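Local coordinates for putative outer membrane protein (LpxR) (PDB 3FID) that probably removes acyl chains from lipid A, acting as a lipopolysaccharide-modifying enzyme of the outer membrane, at residues 134-138 against 236-242. Sequence-based numbering, arbitrary orientation.
Sequences QDQIE and GKTLQTK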
loop_
_atom_site.group_PDB
_atom_site.type_symbol
_atom_site.label_atom_id
_atom_site.label_comp_id
_atom_site.label_asym_id
_atom_site.label_seq_id
_atom_site.Cartn_x
_atom_site.Cartn_y
_atom_site.Cartn_z
ATOM N N GLN A 134 3.074 -12.698 -20.673
ATOM C CA GLN A 134 4.142 -13.590 -21.162
ATOM C C GLN A 134 5.500 -12.905 -21.069
ATOM O O GLN A 134 6.527 -13.569 -20.986
ATOM C CB GLN A 134 3.869 -14.072 -22.627
ATOM C CG GLN A 134 3.843 -12.978 -23.686
ATOM C CD GLN A 134 3.404 -13.458 -25.094
ATOM O OE1 GLN A 134 3.699 -14.594 -25.508
ATOM N NE2 GLN A 134 2.719 -12.581 -25.834
ATOM N N ASP A 135 5.491 -11.572 -21.122
ATOM C CA ASP A 135 6.723 -10.783 -21.047
ATOM C C ASP A 135 6.858 -10.060 -19.688
ATOM O O ASP A 135 7.468 -8.991 -19.589
ATOM C CB ASP A 135 6.771 -9.805 -22.251
ATOM C CG ASP A 135 8.159 -9.255 -22.511
ATOM O OD1 ASP A 135 9.154 -9.934 -22.172
ATOM O OD2 ASP A 135 8.240 -8.146 -23.084
ATOM N N GLN A 136 6.268 -10.645 -18.632
ATOM C CA GLN A 136 6.358 -10.068 -17.274
ATOM C C GLN A 136 7.786 -10.024 -16.726
ATOM O O GLN A 136 8.682 -10.667 -17.273
ATOM C CB GLN A 136 5.405 -10.808 -16.310
ATOM C CG GLN A 136 5.783 -12.265 -15.933
ATOM C CD GLN A 136 4.768 -12.852 -14.964
ATOM O OE1 GLN A 136 4.586 -12.328 -13.879
ATOM N NE2 GLN A 136 4.090 -13.930 -15.368
ATOM N N ILE A 137 7.998 -9.257 -15.648
ATOM C CA ILE A 137 9.275 -9.257 -14.932
ATOM C C ILE A 137 9.627 -10.656 -14.417
ATOM O O ILE A 137 8.792 -11.336 -13.839
ATOM C CB ILE A 137 9.304 -8.206 -13.762
ATOM C CG1 ILE A 137 9.000 -6.783 -14.301
ATOM C CG2 ILE A 137 10.636 -8.239 -13.011
ATOM C CD1 ILE A 137 10.024 -6.213 -15.333
ATOM N N GLU A 138 10.871 -11.071 -14.637
ATOM C CA GLU A 138 11.351 -12.403 -14.238
ATOM C C GLU A 138 11.589 -12.536 -12.729
ATOM O O GLU A 138 11.784 -11.521 -12.032
ATOM C CB GLU A 138 12.653 -12.705 -14.964
ATOM C CG GLU A 138 13.859 -11.970 -14.402
ATOM C CD GLU A 138 15.132 -12.204 -15.238
ATOM O OE1 GLU A 138 16.133 -11.508 -14.996
ATOM O OE2 GLU A 138 15.110 -13.055 -16.139
ATOM N N GLY A 236 13.756 -4.672 -12.851
ATOM C CA GLY A 236 13.921 -6.057 -13.275
ATOM C C GLY A 236 13.838 -6.218 -14.790
ATOM O O GLY A 236 13.334 -5.352 -15.500
ATOM N N LYS A 237 14.289 -7.366 -15.274
ATOM C CA LYS A 237 14.328 -7.655 -16.688
ATOM C C LYS A 237 13.105 -8.495 -17.078
ATOM O O LYS A 237 12.720 -9.408 -16.345
ATOM C CB LYS A 237 15.642 -8.409 -16.952
ATOM C CG LYS A 237 16.007 -8.629 -18.401
ATOM C CD LYS A 237 17.300 -9.465 -18.500
ATOM C CE LYS A 237 16.976 -10.942 -18.762
ATOM N NZ LYS A 237 18.212 -11.766 -18.882
ATOM N N THR A 238 12.498 -8.193 -18.230
ATOM C CA THR A 238 11.312 -8.923 -18.717
ATOM C C THR A 238 11.660 -10.329 -19.241
ATOM O O THR A 238 12.777 -10.550 -19.698
ATOM C CB THR A 238 10.641 -8.181 -19.882
ATOM O OG1 THR A 238 11.608 -7.997 -20.942
ATOM C CG2 THR A 238 10.079 -6.811 -19.421
ATOM N N LEU A 239 10.688 -11.249 -19.197
ATOM C CA LEU A 239 10.924 -12.678 -19.525
ATOM C C LEU A 239 11.370 -12.953 -20.966
ATOM O O LEU A 239 12.297 -13.736 -21.192
ATOM C CB LEU A 239 9.659 -13.504 -19.260
ATOM C CG LEU A 239 9.369 -13.991 -17.850
ATOM C CD1 LEU A 239 8.008 -14.712 -17.861
ATOM C CD2 LEU A 239 10.482 -14.935 -17.373
ATOM N N GLN A 240 10.706 -12.295 -21.916
ATOM C CA GLN A 240 10.870 -12.551 -23.348
ATOM C C GLN A 240 11.636 -11.469 -24.104
ATOM O O GLN A 240 12.534 -11.785 -24.894
ATOM C CB GLN A 240 9.523 -12.736 -24.003
ATOM C CG GLN A 240 8.741 -13.915 -23.489
ATOM C CD GLN A 240 7.426 -13.988 -24.183
ATOM O OE1 GLN A 240 6.928 -12.987 -24.698
ATOM N NE2 GLN A 240 6.849 -15.170 -24.220
ATOM N N THR A 241 11.294 -10.202 -23.892
ATOM C CA THR A 241 12.075 -9.121 -24.525
ATOM C C THR A 241 13.386 -8.856 -23.805
ATOM O O THR A 241 14.247 -8.138 -24.325
ATOM C CB THR A 241 11.278 -7.804 -24.673
ATOM O OG1 THR A 241 10.660 -7.451 -23.421
ATOM C CG2 THR A 241 10.200 -7.948 -25.729
ATOM N N LYS A 242 13.539 -9.397 -22.598
ATOM C CA LYS A 242 14.790 -9.268 -21.824
ATOM C C LYS A 242 15.296 -7.834 -21.643
ATOM O O LYS A 242 16.496 -7.567 -21.752
ATOM C CB LYS A 242 15.903 -10.145 -22.425
ATOM C CG LYS A 242 15.595 -11.622 -22.361
ATOM C CD LYS A 242 16.715 -12.451 -22.963
ATOM C CE LYS A 242 16.386 -13.926 -22.842
ATOM N NZ LYS A 242 15.058 -14.213 -23.463
HETATM O O HOH W 1 15.675 -9.433 -13.461
HETATM O O HOH W 2 14.441 -12.684 -18.723
HETATM O O HOH W 3 18.611 -11.536 -16.079
#
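Asp135 reaches across to the turn that starts at Thr238 and receives three bonds from it. Its CG stands anti to the backbone N (chi1 -162°), which carries the carboxylate to the amides of Gln240 and Thr241. Asp135 OD1 accepts both at 2.8 Å, Gln240 N nearly along the C-O axis and Thr241 N from above the carboxylate plane. Asp135 OD2 turns its syn lone pair to Thr241 OG1 at 2.5 Å and also accepts from the amide of Ala72, while Thr241 OG1 takes a bond from Thr238 OG1. Leading into the turn, the backbones form a single bridge between Ile137 and Thr238: Leu239 N donates to Gln136 O at 2.8 Å, and Glu138 N to Lys237 O at 3.0 Å. Leu239 runs alongside Gln136, its CD1 3.8 Å from Gln136 CG, and its CD2 touches Glu138 CB. At one end the amides of Gln134 and Gln240 are inclined 49° to each other; Gln240 NE2 gives Gln134 OE1 only a weak bond, whereas Gln134 NE2 has its stronger partner in Pro70 O. At the other, Glu138 crosses Lys237 without a direct salt bridge, Glu138 OE2 lying 4.3 Å from Lys237 NZ, and waters link Glu138 OE1 to Lys237 N and NZ. Two loops at one end of the barrel, leading into strands 140-157 and 251-263, are thus joined by two backbone bonds and by a buried carboxylate whose several donors would be expected to favour its ionised form.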